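Local coordinates for protein N-acetyl-beta-D glucosaminidase (Rhizomucor miehei CAU432, PDB 4ZM6) that probably hydrolyses beta-N-acetylglucosaminides through a family 3 glycoside hydrolase region and transfers acetyl groups from acetyl-coenzyme A through a GCN5-related glucosamine N-acetyltransferase region, at residues Pro658-Asp663 with Lys669-Phe674; Gly596-Gln601 with Thr629-Ala634; Tyr653-Pro658 with Tyr832-Glu837; Ala555-Ile560 with Trp565-Asp570. One frame throughout, in Å; residues are numbered along the deposited sequence.

Contact 1 of 4, residues Pro658-Asp663 with Lys669-Phe674. With ACO (acetyl coenzyme *a), chain C.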
# COMPACT_ATOMS: atom_id res chain seq x y z
N PRO A 658 19.04 -18.23 18.27
CA PRO A 658 19.49 -18.73 16.97
C PRO A 658 18.54 -19.78 16.40
O PRO A 658 18.55 -20.03 15.19
CB PRO A 658 20.83 -19.39 17.31
CG PRO A 658 20.62 -19.91 18.68
CD PRO A 658 19.75 -18.90 19.38
N GLY A 659 17.76 -20.41 17.27
CA GLY A 659 16.74 -21.35 16.88
C GLY A 659 15.68 -21.29 17.95
O GLY A 659 15.46 -20.23 18.54
N VAL A 660 15.03 -22.42 18.23
CA VAL A 660 13.98 -22.44 19.24
C VAL A 660 14.52 -23.07 20.52
O VAL A 660 14.98 -24.21 20.50
CB VAL A 660 12.73 -23.21 18.76
CG1 VAL A 660 11.63 -23.13 19.81
CG2 VAL A 660 12.25 -22.66 17.43
N PRO A 661 14.47 -22.33 21.64
CA PRO A 661 14.89 -22.88 22.93
C PRO A 661 14.32 -24.28 23.17
O PRO A 661 13.24 -24.60 22.68
CB PRO A 661 14.30 -21.89 23.93
CG PRO A 661 14.24 -20.60 23.20
CD PRO A 661 14.06 -20.92 21.74
N ASP A 662 15.07 -25.09 23.92
CA ASP A 662 14.71 -26.48 24.17
C ASP A 662 14.57 -26.85 25.65
O ASP A 662 14.05 -27.92 25.97
CB ASP A 662 15.75 -27.39 23.52
CG ASP A 662 15.31 -28.82 23.44
OD1 ASP A 662 14.33 -29.10 22.72
OD2 ASP A 662 15.94 -29.67 24.11
N ASP A 663 14.99 -25.97 26.55
CA ASP A 663 15.16 -26.34 27.95
C ASP A 663 13.93 -26.10 28.83
O ASP A 663 14.00 -26.28 30.05
CB ASP A 663 16.38 -25.61 28.53
CG ASP A 663 17.64 -25.83 27.70
OD1 ASP A 663 17.97 -27.00 27.40
OD2 ASP A 663 18.30 -24.83 27.33
N LYS A 669 6.97 -26.87 23.20
CA LYS A 669 5.63 -26.72 22.64
C LYS A 669 5.62 -25.79 21.43
O LYS A 669 4.97 -26.08 20.42
CB LYS A 669 4.67 -26.20 23.72
CG LYS A 669 3.20 -26.29 23.35
CD LYS A 669 2.30 -25.96 24.54
CE LYS A 669 2.54 -26.91 25.72
NZ LYS A 669 1.41 -26.90 26.70
N ALA A 670 6.35 -24.68 21.52
CA ALA A 670 6.48 -23.75 20.40
C ALA A 670 7.23 -24.36 19.21
O ALA A 670 7.05 -23.93 18.08
CB ALA A 670 7.17 -22.47 20.85
N GLN A 671 8.08 -25.35 19.47
CA GLN A 671 8.73 -26.08 18.38
C GLN A 671 7.72 -26.87 17.57
O GLN A 671 7.78 -26.91 16.35
CB GLN A 671 9.80 -27.03 18.92
CG GLN A 671 10.98 -26.36 19.60
CD GLN A 671 11.99 -27.35 20.12
OE1 GLN A 671 12.68 -27.11 21.11
NE2 GLN A 671 12.08 -28.49 19.45
N ALA A 672 6.79 -27.52 18.28
CA ALA A 672 5.71 -28.25 17.63
C ALA A 672 4.81 -27.30 16.84
O ALA A 672 4.38 -27.62 15.73
CB ALA A 672 4.89 -29.01 18.67
N PHE A 673 4.53 -26.13 17.40
CA PHE A 673 3.75 -25.11 16.71
C PHE A 673 4.35 -24.84 15.33
O PHE A 673 3.63 -24.86 14.32
CB PHE A 673 3.70 -23.82 17.53
CG PHE A 673 3.09 -22.66 16.80
CD1 PHE A 673 3.87 -21.83 16.02
CD2 PHE A 673 1.73 -22.40 16.90
CE1 PHE A 673 3.31 -20.76 15.35
CE2 PHE A 673 1.16 -21.33 16.23
CZ PHE A 673 1.95 -20.51 15.45
N PHE A 674 5.67 -24.63 15.29
CA PHE A 674 6.36 -24.27 14.05
C PHE A 674 6.46 -25.43 13.04
O PHE A 674 6.24 -25.21 11.85
CB PHE A 674 7.75 -23.70 14.34
CG PHE A 674 7.73 -22.31 14.94
CD1 PHE A 674 7.11 -21.26 14.29
CD2 PHE A 674 8.34 -22.06 16.16
CE1 PHE A 674 7.09 -19.99 14.84
CE2 PHE A 674 8.32 -20.80 16.72
CZ PHE A 674 7.69 -19.76 16.06
N1A ACO C . -10.21 -22.78 19.25
C2A ACO C . -9.61 -23.95 19.55
N3A ACO C . -8.29 -24.17 19.37
C4A ACO C . -7.47 -23.20 18.88
C5A ACO C . -8.07 -21.90 18.52
C6A ACO C . -9.52 -21.73 18.74
N6A ACO C . -10.12 -20.55 18.44
N7A ACO C . -7.07 -21.14 18.05
C8A ACO C . -5.93 -21.88 18.10
N9A ACO C . -6.17 -23.11 18.58
C1B ACO C . -5.14 -24.17 18.77
C2B ACO C . -5.06 -25.12 17.57
O2B ACO C . -5.03 -26.48 18.02
C3B ACO C . -3.80 -24.73 16.81
O3B ACO C . -3.09 -25.84 16.22
P3B ACO C . -2.19 -26.96 16.99
O7A ACO C . -0.81 -26.34 17.10
O8A ACO C . -2.90 -27.24 18.29
O9A ACO C . -2.24 -28.11 16.03
C4B ACO C . -2.98 -23.94 17.82
O4B ACO C . -3.85 -23.56 18.90
C5B ACO C . -2.34 -22.71 17.19
O5B ACO C . -2.16 -21.74 18.21
P1A ACO C . -2.36 -20.17 17.94
O1A ACO C . -3.45 -19.69 18.86
O2A ACO C . -2.43 -19.86 16.47
O3A ACO C . -0.90 -19.74 18.47
P2A ACO C . -0.73 -18.97 19.86
O4A ACO C . -1.53 -17.69 19.78
O5A ACO C . -0.98 -19.92 21.00
O6A ACO C . 0.84 -18.65 19.79
CBP ACO C . 3.10 -19.37 20.30
CCP ACO C . 1.78 -19.71 19.62
CDP ACO C . 3.71 -18.13 19.65
CEP ACO C . 4.06 -20.54 20.11
CAP ACO C . 2.80 -19.13 21.78
OAP ACO C . 2.60 -20.38 22.43
C9P ACO C . 3.86 -18.35 22.50
O9P ACO C . 3.73 -17.14 22.61
N8P ACO C . 4.90 -19.01 23.00
C7P ACO C . 5.93 -18.30 23.75
C6P ACO C . 7.18 -19.13 23.96
C5P ACO C . 8.01 -19.39 22.71
O5P ACO C . 8.69 -20.40 22.74
N4P ACO C . 8.03 -18.55 21.67
C3P ACO C . 8.88 -18.78 20.50
C2P ACO C . 10.25 -18.09 20.62
S1P ACO C . 11.47 -18.77 19.52
C ACO C . 11.33 -17.88 18.13
O ACO C . 10.46 -17.04 18.02
CH3 ACO C . 12.31 -18.15 17.03
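Val660 and Gln671 pass alongside each other with their side chains running in opposite directions, so that Val660 CG1 lies against the aliphatic CG of Gln671. With CG1 anti to the backbone N (chi1 -176°), the other branch is left for the helix's aromatic residue: Val660 CG2 meets Phe674 CD2 at 4.2 Å, obliquely to the ring. A beta-branched residue suits this place because its two methyls can serve two neighbours one helical turn apart. Beyond CG the Gln671 chain is extended and carries its polar end to the carbonyl of Pro661 and the carboxylate of Asp662, a side chain it meets at about a right angle. On the helix itself, the Phe673 edge stands over one face of the Phe674 ring. Phe673 also offers a face to the cofactor, whose CCP lies 3.7 Å above the Phe673 ring plane and toward its rim. Ala670, with no more than a methyl, borders the pantetheine arm near O5P of acetyl-coenzyme A. Strand 660-661 pairs with strand 847-857, and helix 665-677 provides Lys676 for the same ligand; together they form one wall of the acetyl-coenzyme A site of a GCN5-related N-acetyltransferase fold.

Contact 2 of 4, residues Gly596-Gln601 with Thr629-Ala634. With ACO (acetyl coenzyme *a), chain C.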
# COMPACT_ATOMS: atom_id res chain seq x y z
N GLY A 596 0.12 -9.82 21.16
CA GLY A 596 1.24 -10.58 20.60
C GLY A 596 2.20 -9.71 19.81
O GLY A 596 1.86 -8.59 19.39
N PHE A 597 3.39 -10.24 19.59
CA PHE A 597 4.44 -9.52 18.88
C PHE A 597 5.22 -10.49 18.00
O PHE A 597 5.43 -11.64 18.36
CB PHE A 597 5.37 -8.85 19.90
CG PHE A 597 6.62 -8.29 19.30
CD1 PHE A 597 6.62 -7.04 18.71
CD2 PHE A 597 7.81 -9.01 19.32
CE1 PHE A 597 7.77 -6.52 18.15
CE2 PHE A 597 8.96 -8.50 18.76
CZ PHE A 597 8.94 -7.25 18.17
N VAL A 598 5.66 -10.00 16.84
CA VAL A 598 6.57 -10.74 15.98
C VAL A 598 7.70 -9.83 15.49
O VAL A 598 7.46 -8.67 15.12
CB VAL A 598 5.82 -11.39 14.79
CG1 VAL A 598 5.27 -10.34 13.84
CG2 VAL A 598 6.72 -12.37 14.05
N ALA A 599 8.93 -10.35 15.49
CA ALA A 599 10.10 -9.64 14.98
C ALA A 599 10.65 -10.37 13.77
O ALA A 599 10.49 -11.59 13.65
CB ALA A 599 11.16 -9.55 16.06
N THR A 600 11.36 -9.64 12.92
CA THR A 600 11.59 -10.05 11.54
C THR A 600 12.69 -9.21 10.88
O THR A 600 12.70 -7.99 11.02
CB THR A 600 10.27 -9.94 10.73
OG1 THR A 600 9.62 -11.21 10.72
CG2 THR A 600 10.50 -9.49 9.29
N GLN A 601 13.59 -9.87 10.16
CA GLN A 601 14.62 -9.18 9.39
C GLN A 601 14.94 -9.96 8.12
O GLN A 601 14.63 -11.15 8.03
CB GLN A 601 15.88 -8.93 10.24
CG GLN A 601 16.83 -10.11 10.46
CD GLN A 601 18.21 -9.66 10.95
OE1 GLN A 601 18.46 -8.47 11.16
NE2 GLN A 601 19.11 -10.61 11.13
N THR A 629 -0.85 -17.37 15.02
CA THR A 629 -1.02 -17.70 13.62
C THR A 629 -1.20 -16.44 12.76
O THR A 629 -0.63 -16.35 11.68
CB THR A 629 -2.20 -18.67 13.43
OG1 THR A 629 -1.84 -19.94 14.00
CG2 THR A 629 -2.55 -18.87 11.96
N LEU A 630 -1.98 -15.49 13.25
CA LEU A 630 -2.10 -14.19 12.58
C LEU A 630 -0.75 -13.57 12.30
O LEU A 630 -0.43 -13.24 11.15
CB LEU A 630 -2.92 -13.20 13.42
CG LEU A 630 -4.34 -12.98 12.94
CD1 LEU A 630 -5.19 -14.23 13.10
CD2 LEU A 630 -4.94 -11.82 13.72
N LEU A 631 0.04 -13.42 13.37
CA LEU A 631 1.34 -12.76 13.31
C LEU A 631 2.31 -13.55 12.44
O LEU A 631 3.04 -12.98 11.64
CB LEU A 631 1.93 -12.61 14.72
CG LEU A 631 1.18 -11.65 15.64
CD1 LEU A 631 1.67 -11.76 17.07
CD2 LEU A 631 1.29 -10.22 15.14
N HIS A 632 2.30 -14.86 12.62
CA HIS A 632 3.15 -15.77 11.87
C HIS A 632 2.91 -15.64 10.36
O HIS A 632 3.86 -15.60 9.57
CB HIS A 632 2.87 -17.19 12.34
CG HIS A 632 3.59 -18.25 11.57
ND1 HIS A 632 3.19 -18.65 10.31
CD2 HIS A 632 4.67 -18.99 11.88
CE1 HIS A 632 4.01 -19.60 9.88
NE2 HIS A 632 4.91 -19.82 10.81
N ASP A 633 1.65 -15.57 9.97
CA ASP A 633 1.27 -15.40 8.57
C ASP A 633 1.69 -14.04 8.02
O ASP A 633 2.19 -13.95 6.89
CB ASP A 633 -0.23 -15.62 8.40
CG ASP A 633 -0.63 -17.08 8.54
OD1 ASP A 633 0.05 -17.83 9.28
OD2 ASP A 633 -1.60 -17.49 7.89
N ALA A 634 1.51 -12.99 8.81
CA ALA A 634 1.98 -11.65 8.44
C ALA A 634 3.47 -11.67 8.15
O ALA A 634 3.94 -11.03 7.22
CB ALA A 634 1.67 -10.65 9.55
N1A ACO C . -10.21 -22.78 19.25
C2A ACO C . -9.61 -23.95 19.55
N3A ACO C . -8.29 -24.17 19.37
C4A ACO C . -7.47 -23.20 18.88
C5A ACO C . -8.07 -21.90 18.52
C6A ACO C . -9.52 -21.73 18.74
N6A ACO C . -10.12 -20.55 18.44
N7A ACO C . -7.07 -21.14 18.05
C8A ACO C . -5.93 -21.88 18.10
N9A ACO C . -6.17 -23.11 18.58
C1B ACO C . -5.14 -24.17 18.77
C2B ACO C . -5.06 -25.12 17.57
O2B ACO C . -5.03 -26.48 18.02
C3B ACO C . -3.80 -24.73 16.81
O3B ACO C . -3.09 -25.84 16.22
P3B ACO C . -2.19 -26.96 16.99
O7A ACO C . -0.81 -26.34 17.10
O8A ACO C . -2.90 -27.24 18.29
O9A ACO C . -2.24 -28.11 16.03
C4B ACO C . -2.98 -23.94 17.82
O4B ACO C . -3.85 -23.56 18.90
C5B ACO C . -2.34 -22.71 17.19
O5B ACO C . -2.16 -21.74 18.21
P1A ACO C . -2.36 -20.17 17.94
O1A ACO C . -3.45 -19.69 18.86
O2A ACO C . -2.43 -19.86 16.47
O3A ACO C . -0.90 -19.74 18.47
P2A ACO C . -0.73 -18.97 19.86
O4A ACO C . -1.53 -17.69 19.78
O5A ACO C . -0.98 -19.92 21.00
O6A ACO C . 0.84 -18.65 19.79
CBP ACO C . 3.10 -19.37 20.30
CCP ACO C . 1.78 -19.71 19.62
CDP ACO C . 3.71 -18.13 19.65
CEP ACO C . 4.06 -20.54 20.11
CAP ACO C . 2.80 -19.13 21.78
OAP ACO C . 2.60 -20.38 22.43
C9P ACO C . 3.86 -18.35 22.50
O9P ACO C . 3.73 -17.14 22.61
N8P ACO C . 4.90 -19.01 23.00
C7P ACO C . 5.93 -18.30 23.75
C6P ACO C . 7.18 -19.13 23.96
C5P ACO C . 8.01 -19.39 22.71
O5P ACO C . 8.69 -20.40 22.74
N4P ACO C . 8.03 -18.55 21.67
C3P ACO C . 8.88 -18.78 20.50
C2P ACO C . 10.25 -18.09 20.62
S1P ACO C . 11.47 -18.77 19.52
C ACO C . 11.33 -17.88 18.13
O ACO C . 10.46 -17.04 18.02
CH3 ACO C . 12.31 -18.15 17.03
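Leu631 rests on the backbone of Gly596 and Phe597, and this is where the helix comes down tightly on the strand. Leu631 CD1 lies 3.5 Å from Gly596 C and 3.4 Å from Phe597 N. Glycine fits here because a side chain at Gly596 would point toward the helix, into the place of Leu631 CD1. One step along the strand, the side chains of Val598 and Leu631 lie side by side, pointing opposite ways, with 4.1 Å between Val598 CB and Leu631 CB. Val598 CG1 sits between the backbone N and the carbonyl carbon (chi1 67°), which turns it to Leu631 CB as well. The axes of 596-601 and 629-634 run nearly parallel, 20° apart and 8.4 Å at their closest. This is the helix of the beta-alpha-beta unit of the GCN5-related fold, 608-618, 627-642 and 646-649, packed on the sheet, with the glycine-rich pyrophosphate loop at its N-terminal end. There Thr629 OG1 donates to O2A of acetyl-coenzyme A at 2.5 Å and is also bonded to Lys677, while Thr629 N adds a weak bond to the same oxygen; a short hydroxyl side chain suits this first turn. Toward the other end the packing slackens: Ala634 CB comes no nearer to the strand segment than 5.6 Å, to Val598 CG1. Leu630 and Ala634 are partly exposed, whereas His632 turns away from the strand and bonds to Trp679.

Contact 3 of 4, residues Tyr653-Pro658 with Tyr832-Glu837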
# COMPACT_ATOMS: atom_id res chain seq x y z
N TYR A 653 22.42 -12.31 13.29
CA TYR A 653 22.83 -11.06 13.93
C TYR A 653 22.00 -9.88 13.43
O TYR A 653 21.95 -9.63 12.23
CB TYR A 653 24.32 -10.79 13.65
CG TYR A 653 24.97 -9.89 14.69
CD1 TYR A 653 24.78 -8.51 14.68
CD2 TYR A 653 25.78 -10.43 15.69
CE1 TYR A 653 25.36 -7.70 15.64
CE2 TYR A 653 26.37 -9.63 16.65
CZ TYR A 653 26.16 -8.27 16.62
OH TYR A 653 26.75 -7.46 17.57
N PRO A 654 21.34 -9.13 14.34
CA PRO A 654 21.18 -9.34 15.79
C PRO A 654 20.24 -10.50 16.09
O PRO A 654 19.68 -11.09 15.17
CB PRO A 654 20.58 -8.02 16.28
CG PRO A 654 19.92 -7.42 15.09
CD PRO A 654 20.74 -7.86 13.90
N ARG A 655 20.03 -10.80 17.37
CA ARG A 655 19.40 -12.06 17.74
C ARG A 655 18.96 -12.13 19.19
O ARG A 655 19.71 -11.76 20.09
CB ARG A 655 20.40 -13.19 17.47
CG ARG A 655 20.06 -14.52 18.14
CD ARG A 655 21.30 -15.34 18.44
NE ARG A 655 22.30 -15.26 17.37
CZ ARG A 655 23.50 -15.81 17.44
NH1 ARG A 655 23.86 -16.52 18.51
NH2 ARG A 655 24.34 -15.67 16.43
N PHE A 656 17.76 -12.66 19.41
CA PHE A 656 17.34 -13.16 20.72
C PHE A 656 17.74 -14.63 20.84
O PHE A 656 18.35 -15.02 21.83
CB PHE A 656 15.83 -13.05 20.89
CG PHE A 656 15.30 -11.65 20.79
CD1 PHE A 656 15.46 -10.76 21.84
CD2 PHE A 656 14.60 -11.24 19.67
CE1 PHE A 656 14.95 -9.48 21.76
CE2 PHE A 656 14.09 -9.96 19.58
CZ PHE A 656 14.26 -9.07 20.63
N PHE A 657 17.36 -15.42 19.84
CA PHE A 657 17.67 -16.85 19.79
C PHE A 657 18.12 -17.25 18.38
O PHE A 657 17.64 -16.68 17.39
CB PHE A 657 16.43 -17.68 20.17
CG PHE A 657 15.79 -17.27 21.47
CD1 PHE A 657 16.51 -17.30 22.66
CD2 PHE A 657 14.45 -16.91 21.52
CE1 PHE A 657 15.91 -16.94 23.86
CE2 PHE A 657 13.84 -16.55 22.72
CZ PHE A 657 14.57 -16.57 23.89
N PRO A 658 19.04 -18.23 18.27
CA PRO A 658 19.49 -18.73 16.97
C PRO A 658 18.54 -19.78 16.40
O PRO A 658 18.55 -20.03 15.19
CB PRO A 658 20.83 -19.39 17.31
CG PRO A 658 20.62 -19.91 18.68
CD PRO A 658 19.75 -18.90 19.38
N TYR A 832 30.50 -16.18 27.48
CA TYR A 832 29.41 -16.63 26.62
C TYR A 832 29.92 -17.08 25.26
O TYR A 832 30.35 -16.26 24.45
CB TYR A 832 28.43 -15.48 26.44
CG TYR A 832 27.15 -15.76 25.68
CD1 TYR A 832 26.34 -16.86 25.97
CD2 TYR A 832 26.70 -14.87 24.70
CE1 TYR A 832 25.16 -17.09 25.29
CE2 TYR A 832 25.51 -15.09 24.02
CZ TYR A 832 24.75 -16.20 24.32
OH TYR A 832 23.57 -16.40 23.63
N VAL A 833 29.88 -18.39 25.01
CA VAL A 833 30.19 -18.93 23.68
C VAL A 833 28.88 -19.39 23.05
O VAL A 833 28.30 -20.39 23.45
CB VAL A 833 31.19 -20.10 23.76
CG1 VAL A 833 31.44 -20.68 22.38
CG2 VAL A 833 32.49 -19.63 24.40
N ASP A 834 28.43 -18.65 22.04
CA ASP A 834 27.09 -18.80 21.52
C ASP A 834 27.08 -19.65 20.25
O ASP A 834 27.99 -19.56 19.44
CB ASP A 834 26.45 -17.43 21.25
CG ASP A 834 27.19 -16.62 20.19
OD1 ASP A 834 28.40 -16.37 20.36
OD2 ASP A 834 26.56 -16.20 19.20
N TRP A 835 26.04 -20.48 20.13
CA TRP A 835 25.74 -21.24 18.91
C TRP A 835 26.94 -22.06 18.46
O TRP A 835 27.60 -21.73 17.47
CB TRP A 835 25.28 -20.28 17.80
CG TRP A 835 24.73 -20.95 16.55
CD1 TRP A 835 24.79 -22.27 16.21
CD2 TRP A 835 24.08 -20.29 15.46
NE1 TRP A 835 24.20 -22.48 14.99
CE2 TRP A 835 23.76 -21.29 14.50
CE3 TRP A 835 23.73 -18.96 15.19
CZ2 TRP A 835 23.10 -20.99 13.31
CZ3 TRP A 835 23.07 -18.67 13.99
CH2 TRP A 835 22.77 -19.69 13.07
N VAL A 836 27.21 -23.14 19.20
CA VAL A 836 28.28 -24.07 18.85
C VAL A 836 27.87 -25.52 19.12
O VAL A 836 26.92 -25.78 19.86
CB VAL A 836 29.59 -23.77 19.60
CG1 VAL A 836 30.15 -22.42 19.19
CG2 VAL A 836 29.39 -23.84 21.12
N GLU A 837 28.60 -26.44 18.50
CA GLU A 837 28.30 -27.87 18.58
C GLU A 837 29.44 -28.72 19.13
O GLU A 837 29.19 -29.72 19.80
CB GLU A 837 27.90 -28.39 17.20
CG GLU A 837 26.79 -27.60 16.54
CD GLU A 837 26.16 -28.34 15.38
OE1 GLU A 837 26.26 -27.84 14.24
OE2 GLU A 837 25.56 -29.42 15.61
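Arg655 reaches Asp834 because its chain starts with CG anti to the backbone N and then bends at chi3 (-39°), bringing the guanidinium round to the carboxylate. Asp834 answers from a chi1 of 62°, which places CG between its backbone N and carbonyl carbon and turns the acid toward the loop. The resulting salt bridge joins Arg655 NH1 to Asp834 OD2 at 2.8 Å. It is not ideally directed: OD2 uses its anti lone pair, the one away from the other oxygen, and lies well out of the guanidinium plane. Trp835 stands its six-membered ring on edge above the guanidinium. Trp835 CE3 lies 3.5 Å above the guanidinium plane of Arg655, toward the rim, and the two planes are 76° apart. One face of the same indole receives Pro658 in a CH-pi contact, with Pro658 CB 4.0 Å from the centroid of the six-membered ring of Trp835. A rigid proline offers such C-H groups at little entropic cost, and tryptophan is broad enough to meet both neighbours. Trp835 and Val836 form a G1 beta bulge opposite His687, and the chain turns a corner at Trp835, where the bulge lies. The contact joins a loop of the first N-acetyltransferase region to strand 830-836 of the second. Arg655 NE is bonded to Thr652 O, which steadies the guanidinium. An ion pair with an indole edge over the guanidinium, the indole itself backed by a proline, implies a junction of mixed character, in which charge probably adds direction and apolar contact adds area.

Contact 4 of 4, residues Ala555-Ile560 with Trp565-Asp570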
# COMPACT_ATOMS: atom_id res chain seq x y z
N ALA A 555 7.25 -5.74 28.61
CA ALA A 555 6.42 -6.43 29.61
C ALA A 555 6.01 -7.82 29.15
O ALA A 555 5.99 -8.76 29.93
CB ALA A 555 5.19 -5.60 29.94
N MET A 556 5.68 -7.94 27.87
CA MET A 556 5.31 -9.23 27.31
C MET A 556 6.47 -10.22 27.39
O MET A 556 6.26 -11.41 27.66
CB MET A 556 4.84 -9.07 25.85
CG MET A 556 4.01 -10.24 25.33
SD MET A 556 3.68 -10.10 23.56
CE MET A 556 2.45 -8.80 23.56
N TRP A 557 7.70 -9.73 27.17
CA TRP A 557 8.87 -10.60 27.23
C TRP A 557 9.09 -11.15 28.62
O TRP A 557 9.39 -12.33 28.79
CB TRP A 557 10.14 -9.88 26.76
CG TRP A 557 11.37 -10.74 26.91
CD1 TRP A 557 12.02 -11.04 28.07
CD2 TRP A 557 12.06 -11.42 25.86
NE1 TRP A 557 13.08 -11.88 27.81
CE2 TRP A 557 13.13 -12.12 26.46
CE3 TRP A 557 11.89 -11.51 24.48
CZ2 TRP A 557 14.03 -12.90 25.73
CZ3 TRP A 557 12.79 -12.28 23.74
CH2 TRP A 557 13.84 -12.97 24.37
N ASP A 558 8.98 -10.28 29.62
CA ASP A 558 9.21 -10.70 30.99
C ASP A 558 8.14 -11.69 31.40
O ASP A 558 8.41 -12.68 32.07
CB ASP A 558 9.22 -9.51 31.94
CG ASP A 558 9.70 -9.88 33.33
OD1 ASP A 558 10.83 -10.41 33.45
OD2 ASP A 558 8.95 -9.66 34.30
N ASP A 559 6.91 -11.41 30.97
CA ASP A 559 5.77 -12.27 31.25
C ASP A 559 5.96 -13.69 30.71
O ASP A 559 5.60 -14.66 31.38
CB ASP A 559 4.50 -11.63 30.67
CG ASP A 559 3.23 -12.29 31.16
OD1 ASP A 559 3.28 -12.99 32.20
OD2 ASP A 559 2.19 -12.10 30.50
N ILE A 560 6.55 -13.81 29.53
CA ILE A 560 6.70 -15.10 28.83
C ILE A 560 8.06 -15.77 29.06
O ILE A 560 8.11 -16.97 29.28
CB ILE A 560 6.51 -14.91 27.30
CG1 ILE A 560 5.06 -14.55 27.02
CG2 ILE A 560 6.93 -16.15 26.53
CD1 ILE A 560 4.79 -14.11 25.60
N TRP A 565 15.05 -16.25 31.02
CA TRP A 565 15.68 -15.28 30.13
C TRP A 565 15.28 -13.85 30.47
O TRP A 565 14.71 -13.16 29.63
CB TRP A 565 15.29 -15.54 28.68
CG TRP A 565 15.35 -16.96 28.23
CD1 TRP A 565 14.39 -17.91 28.41
CD2 TRP A 565 16.41 -17.58 27.49
NE1 TRP A 565 14.79 -19.09 27.83
CE2 TRP A 565 16.02 -18.91 27.25
CE3 TRP A 565 17.64 -17.14 27.00
CZ2 TRP A 565 16.82 -19.82 26.56
CZ3 TRP A 565 18.44 -18.04 26.30
CH2 TRP A 565 18.02 -19.36 26.09
N PRO A 566 15.58 -13.39 31.70
CA PRO A 566 15.29 -12.00 32.02
C PRO A 566 16.07 -11.05 31.11
O PRO A 566 17.27 -11.28 30.88
CB PRO A 566 15.73 -11.87 33.48
CG PRO A 566 16.67 -13.01 33.71
CD PRO A 566 16.21 -14.11 32.81
N LEU A 567 15.41 -10.02 30.59
CA LEU A 567 16.02 -9.14 29.57
C LEU A 567 15.48 -7.71 29.64
O LEU A 567 14.31 -7.48 29.33
CB LEU A 567 15.76 -9.72 28.18
CG LEU A 567 16.59 -9.15 27.02
CD1 LEU A 567 18.06 -9.51 27.19
CD2 LEU A 567 16.08 -9.64 25.68
N ARG A 568 16.33 -6.76 30.02
CA ARG A 568 15.92 -5.36 30.22
C ARG A 568 15.48 -4.66 28.91
O ARG A 568 15.87 -5.07 27.82
CB ARG A 568 17.04 -4.57 30.90
N LYS A 569 14.69 -3.60 29.05
CA LYS A 569 14.10 -2.88 27.92
C LYS A 569 15.09 -2.49 26.82
O LYS A 569 14.77 -2.58 25.63
CB LYS A 569 13.38 -1.60 28.40
N ASP A 570 16.28 -2.06 27.22
CA ASP A 570 17.26 -1.55 26.25
C ASP A 570 17.87 -2.66 25.39
O ASP A 570 18.21 -2.42 24.23
CB ASP A 570 18.34 -0.69 26.92
CG ASP A 570 19.13 -1.45 27.98
OD1 ASP A 570 18.54 -1.82 29.02
OD2 ASP A 570 20.35 -1.65 27.77
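The indole of Trp557 takes Leu567 on one face and the carbonyl of Trp565 at its edge, so a single flat group meets two residues of the returning chain in different ways. These segments belong to the helical pair that follows the first strand of the GCN5-related acetyltransferase fold: helix 546-561 turns back through a short loop into helix 569-577, with Arg568 at the N-cap position. Trp557 leaves its helix with CG anti to the backbone N (chi1 176°), which swings the ring out toward the loop. Over the face, Leu567 CD2 lies 4.1 Å from the centroid of the six-membered ring of Trp557 in a CH-pi contact; a branched leucine can set one methyl there while its CB stays beside NE1. Trp565 CB adds a contact 4.2 Å from Trp557 CZ2, before the Trp565 indole leads away to a cation-pi contact with Arg851. Tryptophan suits the buried position of Trp557, since it fills a hydrophobic layer yet still carries one N-H to satisfy a backbone acceptor in the turn. That bond runs from Trp557 NE1 to Trp565 O, 2.8 Å long, with the oxygen in the ring plane and the donor nearly in line with the C=O bond.

How the contacts relate
Contacts 1, 2 and 4 are buried, whereas contact 3 is only partly so, and it alone carries a salt bridge. Contacts 1 and 2 both touch acetyl-coenzyme A, and their helices meet where Phe673 and Phe674 pack on His632. Contact 2 is purely apolar across its segments, as fits a helix lying on a sheet; contact 4 adds one indole-to-backbone hydrogen bond at a turn. Contacts 1 and 3 reach the same sheet and share Pro658, which leads through Gly659 into strand 660-661 in contact 1 and packs on Trp835 in contact 3. Phe656 and Phe657 of contact 3 pack on Trp557 and Trp565 of contact 4.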